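Local coordinates for outer surface protein (Borrelia burgdorferi, PDB 5IZT) that is of undetermined function but, as an outer surface protein of the PFam54_60 family, probably acts where the spirochaete meets its host, at residues 180-191 with 325-336. Sequence-based numbering, arbitrary orientation. Where two conformers were deposited one is given.
Sequences LQTLKNELIRAI and FTMKLKELKSKL
Leu187 and Leu329 form the centre, each a knob in the other helix's hole: Leu187 fits among Leu329, Leu332, Lys333 and Leu336, while Leu329 fits among Leu180, Leu183, Lys184 and Leu187. The Leu187 side chain leaves with CG anti to its backbone N (chi1 -173°), which carries the branch point across to the other helix; there CD2 lies 3.8 Å from Leu332 CB and CD1 against Leu336 CD2. Such interlocking suits two helices running the same way at 26°, whose axes come within 10.2 Å over these segments.

Further along both helices, Leu336 CD2 rests on Ala190 CB and its CD1 lies 3.8 Å from Ile191 CD1. At the other end Leu180 splits its methyls, CD2 meeting Phe325 CD2 at 3.9 Å and CD1 lying against Thr326, whose OG1 is hydrogen-bonded to Ser322 O. Leu329 CD1 sits over one face of the Phe325 ring, near its rim.

On the flank, the extended Lys333 chain brings NZ to 2.9 Å from Glu186 OE2, a salt bridge on the syn side but 32° out of the carboxylate plane.

Helix 280-316 packs against both partners, with Tyr315 touching Leu180 and Phe325 and Ile308 touching Leu187; helix 366-395 reaches Leu332 through Ile395, making this one seam of an all-helical bundle.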
loop_
_atom_site.group_PDB
_atom_site.type_symbol
_atom_site.label_atom_id
_atom_site.label_comp_id
_atom_site.label_asym_id
_atom_site.label_seq_id
_atom_site.Cartn_x
_atom_site.Cartn_y
_atom_site.Cartn_z
ATOM N N LEU A 180 -13.244 -0.078 -29.129
ATOM C CA LEU A 180 -12.896 1.035 -28.240
ATOM C C LEU A 180 -13.755 1.027 -26.982
ATOM O O LEU A 180 -13.251 1.217 -25.867
ATOM C CB LEU A 180 -13.031 2.369 -28.972
ATOM C CG LEU A 180 -12.649 3.611 -28.160
ATOM C CD1 LEU A 180 -11.191 3.563 -27.763
ATOM C CD2 LEU A 180 -12.949 4.899 -28.939
ATOM N N GLN A 181 -15.063 0.835 -27.141
ATOM C CA GLN A 181 -15.940 0.802 -25.979
ATOM C C GLN A 181 -15.589 -0.355 -25.050
ATOM O O GLN A 181 -15.633 -0.208 -23.823
ATOM C CB GLN A 181 -17.395 0.720 -26.434
ATOM C CG GLN A 181 -17.887 2.043 -26.958
ATOM C CD GLN A 181 -17.569 3.175 -25.999
ATOM O OE1 GLN A 181 -17.958 3.141 -24.830
ATOM N NE2 GLN A 181 -16.839 4.177 -26.484
ATOM N N THR A 182 -15.222 -1.509 -25.614
ATOM C CA THR A 182 -14.846 -2.652 -24.779
ATOM C C THR A 182 -13.601 -2.352 -23.958
ATOM O O THR A 182 -13.543 -2.639 -22.752
ATOM C CB THR A 182 -14.615 -3.882 -25.655
ATOM O OG1 THR A 182 -15.865 -4.315 -26.205
ATOM C CG2 THR A 182 -13.988 -5.008 -24.836
ATOM N N LEU A 183 -12.574 -1.818 -24.615
ATOM C CA LEU A 183 -11.337 -1.456 -23.933
ATOM C C LEU A 183 -11.601 -0.452 -22.825
ATOM O O LEU A 183 -11.128 -0.614 -21.696
ATOM C CB LEU A 183 -10.361 -0.859 -24.942
ATOM C CG LEU A 183 -8.879 -0.767 -24.588
ATOM C CD1 LEU A 183 -8.240 -2.149 -24.596
ATOM C CD2 LEU A 183 -8.166 0.192 -25.539
ATOM N N LYS A 184 -12.393 0.579 -23.122
ATOM C CA LYS A 184 -12.671 1.601 -22.118
ATOM C C LYS A 184 -13.412 1.001 -20.929
ATOM O O LYS A 184 -13.045 1.235 -19.767
ATOM C CB LYS A 184 -13.474 2.748 -22.732
ATOM C CG LYS A 184 -13.800 3.839 -21.722
ATOM C CD LYS A 184 -14.766 4.860 -22.249
ATOM C CE LYS A 184 -16.162 4.273 -22.425
ATOM N NZ LYS A 184 -17.071 5.234 -23.105
ATOM N N ASN A 185 -14.446 0.195 -21.203
ATOM C CA ASN A 185 -15.261 -0.351 -20.119
ATOM C C ASN A 185 -14.473 -1.338 -19.266
ATOM O O ASN A 185 -14.658 -1.399 -18.041
ATOM C CB ASN A 185 -16.510 -1.023 -20.685
ATOM C CG ASN A 185 -17.511 -0.023 -21.220
ATOM O OD1 ASN A 185 -17.509 1.136 -20.817
ATOM N ND2 ASN A 185 -18.402 -0.478 -22.095
ATOM N N GLU A 186 -13.593 -2.116 -19.892
ATOM C CA GLU A 186 -12.785 -3.070 -19.149
ATOM C C GLU A 186 -11.860 -2.348 -18.176
ATOM O O GLU A 186 -11.667 -2.805 -17.040
ATOM C CB GLU A 186 -12.029 -3.962 -20.138
ATOM C CG GLU A 186 -10.558 -4.184 -19.873
ATOM C CD GLU A 186 -9.847 -4.768 -21.091
ATOM O OE1 GLU A 186 -10.481 -5.564 -21.821
ATOM O OE2 GLU A 186 -8.667 -4.416 -21.329
ATOM N N LEU A 187 -11.310 -1.200 -18.585
ATOM C CA LEU A 187 -10.457 -0.445 -17.667
ATOM C C LEU A 187 -11.270 0.175 -16.534
ATOM O O LEU A 187 -10.841 0.158 -15.368
ATOM C CB LEU A 187 -9.686 0.634 -18.430
ATOM C CG LEU A 187 -8.633 1.387 -17.614
ATOM C CD1 LEU A 187 -7.636 0.406 -16.979
ATOM C CD2 LEU A 187 -7.925 2.431 -18.493
ATOM N N ILE A 188 -12.456 0.708 -16.845
ATOM C CA ILE A 188 -13.334 1.244 -15.806
ATOM C C ILE A 188 -13.708 0.153 -14.805
ATOM O O ILE A 188 -13.698 0.373 -13.585
ATOM C CB ILE A 188 -14.581 1.882 -16.447
ATOM C CG1 ILE A 188 -14.186 3.125 -17.252
ATOM C CG2 ILE A 188 -15.642 2.225 -15.380
ATOM C CD1 ILE A 188 -15.267 3.620 -18.179
ATOM N N ARG A 189 -14.041 -1.039 -15.307
ATOM C CA ARG A 189 -14.361 -2.168 -14.435
ATOM C C ARG A 189 -13.173 -2.536 -13.546
ATOM O O ARG A 189 -13.338 -2.812 -12.348
ATOM C CB ARG A 189 -14.786 -3.357 -15.301
ATOM C CG ARG A 189 -15.653 -4.416 -14.636
ATOM C CD ARG A 189 -16.343 -5.291 -15.700
ATOM N NE ARG A 189 -15.407 -5.790 -16.714
ATOM C CZ ARG A 189 -15.322 -5.345 -17.968
ATOM N NH1 ARG A 189 -16.131 -4.388 -18.402
ATOM N NH2 ARG A 189 -14.431 -5.871 -18.797
ATOM N N ALA A 190 -11.967 -2.554 -14.117
ATOM C CA ALA A 190 -10.800 -2.973 -13.344
ATOM C C ALA A 190 -10.516 -2.014 -12.192
ATOM O O ALA A 190 -10.190 -2.448 -11.081
ATOM C CB ALA A 190 -9.579 -3.084 -14.250
ATOM N N ILE A 191 -10.643 -0.713 -12.441
ATOM C CA ILE A 191 -10.439 0.290 -11.397
ATOM C C ILE A 191 -11.493 0.140 -10.308
ATOM O O ILE A 191 -11.192 0.191 -9.107
ATOM C CB ILE A 191 -10.475 1.705 -12.005
ATOM C CG1 ILE A 191 -9.291 1.933 -12.964
ATOM C CG2 ILE A 191 -10.566 2.776 -10.904
ATOM C CD1 ILE A 191 -7.931 2.022 -12.277
ATOM N N PHE A 325 -7.430 7.857 -28.415
ATOM C CA PHE A 325 -8.079 7.403 -27.191
ATOM C C PHE A 325 -7.624 5.994 -26.826
ATOM O O PHE A 325 -7.285 5.724 -25.671
ATOM C CB PHE A 325 -9.603 7.477 -27.373
ATOM C CG PHE A 325 -10.389 7.395 -26.080
ATOM C CD1 PHE A 325 -9.750 7.465 -24.845
ATOM C CD2 PHE A 325 -11.763 7.243 -26.108
ATOM C CE1 PHE A 325 -10.479 7.381 -23.657
ATOM C CE2 PHE A 325 -12.504 7.160 -24.929
ATOM C CZ PHE A 325 -11.862 7.226 -23.693
ATOM N N THR A 326 -7.567 5.089 -27.813
ATOM C CA THR A 326 -7.028 3.755 -27.566
ATOM C C THR A 326 -5.620 3.813 -26.973
ATOM O O THR A 326 -5.328 3.134 -25.980
ATOM C CB THR A 326 -7.022 2.961 -28.871
ATOM O OG1 THR A 326 -8.359 2.850 -29.340
ATOM C CG2 THR A 326 -6.449 1.577 -28.655
ATOM N N MET A 327 -4.732 4.616 -27.574
ATOM C CA MET A 327 -3.369 4.727 -27.050
ATOM C C MET A 327 -3.357 5.220 -25.607
ATOM O O MET A 327 -2.588 4.727 -24.775
ATOM C CB MET A 327 -2.545 5.665 -27.938
ATOM C CG MET A 327 -1.184 6.068 -27.348
ATOM S SD MET A 327 -0.172 7.035 -28.501
ATOM C CE MET A 327 0.197 5.775 -29.722
ATOM N N LYS A 328 -4.198 6.195 -25.280
ATOM C CA LYS A 328 -4.214 6.679 -23.901
ATOM C C LYS A 328 -4.758 5.621 -22.946
ATOM O O LYS A 328 -4.265 5.487 -21.821
ATOM C CB LYS A 328 -5.015 7.980 -23.811
ATOM C CG LYS A 328 -4.332 9.151 -24.543
ATOM C CD LYS A 328 -5.143 10.437 -24.466
ATOM C CE LYS A 328 -4.608 11.489 -25.445
ATOM N NZ LYS A 328 -3.160 11.787 -25.241
ATOM N N LEU A 329 -5.779 4.866 -23.369
ATOM C CA LEU A 329 -6.321 3.806 -22.513
ATOM C C LEU A 329 -5.310 2.680 -22.306
ATOM O O LEU A 329 -5.201 2.125 -21.201
ATOM C CB LEU A 329 -7.607 3.242 -23.127
ATOM C CG LEU A 329 -8.835 4.156 -23.077
ATOM C CD1 LEU A 329 -9.954 3.570 -23.956
ATOM C CD2 LEU A 329 -9.308 4.301 -21.640
ATOM N N LYS A 330 -4.576 2.313 -23.362
ATOM C CA LYS A 330 -3.500 1.336 -23.215
ATOM C C LYS A 330 -2.455 1.819 -22.216
ATOM O O LYS A 330 -1.989 1.045 -21.369
ATOM C CB LYS A 330 -2.844 1.056 -24.578
ATOM C CG LYS A 330 -3.718 0.345 -25.609
ATOM C CD LYS A 330 -2.884 0.013 -26.860
ATOM C CE LYS A 330 -3.719 -0.513 -28.027
ATOM N NZ LYS A 330 -4.675 -1.593 -27.642
ATOM N N GLU A 331 -2.092 3.102 -22.284
ATOM C CA GLU A 331 -1.103 3.644 -21.350
ATOM C C GLU A 331 -1.632 3.646 -19.921
ATOM O O GLU A 331 -0.899 3.301 -18.981
ATOM C CB GLU A 331 -0.694 5.057 -21.777
ATOM C CG GLU A 331 0.322 5.050 -22.917
ATOM C CD GLU A 331 0.476 6.387 -23.636
ATOM O OE1 GLU A 331 0.026 7.426 -23.102
ATOM O OE2 GLU A 331 1.057 6.387 -24.748
ATOM N N LEU A 332 -2.903 4.019 -19.734
ATOM C CA LEU A 332 -3.471 4.004 -18.389
ATOM C C LEU A 332 -3.519 2.586 -17.839
ATOM O O LEU A 332 -3.264 2.362 -16.649
ATOM C CB LEU A 332 -4.869 4.626 -18.404
ATOM C CG LEU A 332 -4.929 6.147 -18.638
ATOM C CD1 LEU A 332 -6.358 6.657 -18.802
ATOM C CD2 LEU A 332 -4.268 6.850 -17.466
ATOM N N LYS A 333 -3.860 1.615 -18.689
ATOM C CA LYS A 333 -3.877 0.217 -18.254
ATOM C C LYS A 333 -2.474 -0.275 -17.904
ATOM O O LYS A 333 -2.298 -1.040 -16.945
ATOM C CB LYS A 333 -4.522 -0.652 -19.334
ATOM C CG LYS A 333 -4.511 -2.148 -19.034
ATOM C CD LYS A 333 -5.367 -2.881 -20.051
ATOM C CE LYS A 333 -5.204 -4.394 -19.959
ATOM N NZ LYS A 333 -5.824 -5.055 -21.147
ATOM N N SER A 334 -1.460 0.140 -18.670
ATOM C CA SER A 334 -0.091 -0.212 -18.303
ATOM C C SER A 334 0.272 0.349 -16.932
ATOM O O SER A 334 0.937 -0.325 -16.125
ATOM C CB SER A 334 0.879 0.296 -19.367
ATOM O OG SER A 334 2.216 0.101 -18.958
ATOM N N LYS A 335 -0.151 1.589 -16.655
ATOM C CA LYS A 335 0.124 2.207 -15.356
ATOM C C LYS A 335 -0.653 1.518 -14.242
ATOM O O LYS A 335 -0.139 1.363 -13.127
ATOM C CB LYS A 335 -0.216 3.699 -15.396
ATOM C CG LYS A 335 0.616 4.528 -16.371
ATOM C CD LYS A 335 2.106 4.409 -16.115
ATOM C CE LYS A 335 2.896 5.176 -17.170
ATOM N NZ LYS A 335 4.271 4.635 -17.358
ATOM N N LEU A 336 -1.891 1.092 -14.517
ATOM C CA LEU A 336 -2.629 0.307 -13.531
ATOM C C LEU A 336 -1.903 -1.000 -13.221
ATOM O O LEU A 336 -1.753 -1.370 -12.050
ATOM C CB LEU A 336 -4.054 0.032 -14.017
ATOM C CG LEU A 336 -4.867 -0.888 -13.091
ATOM C CD1 LEU A 336 -5.010 -0.297 -11.682
ATOM C CD2 LEU A 336 -6.233 -1.222 -13.654
#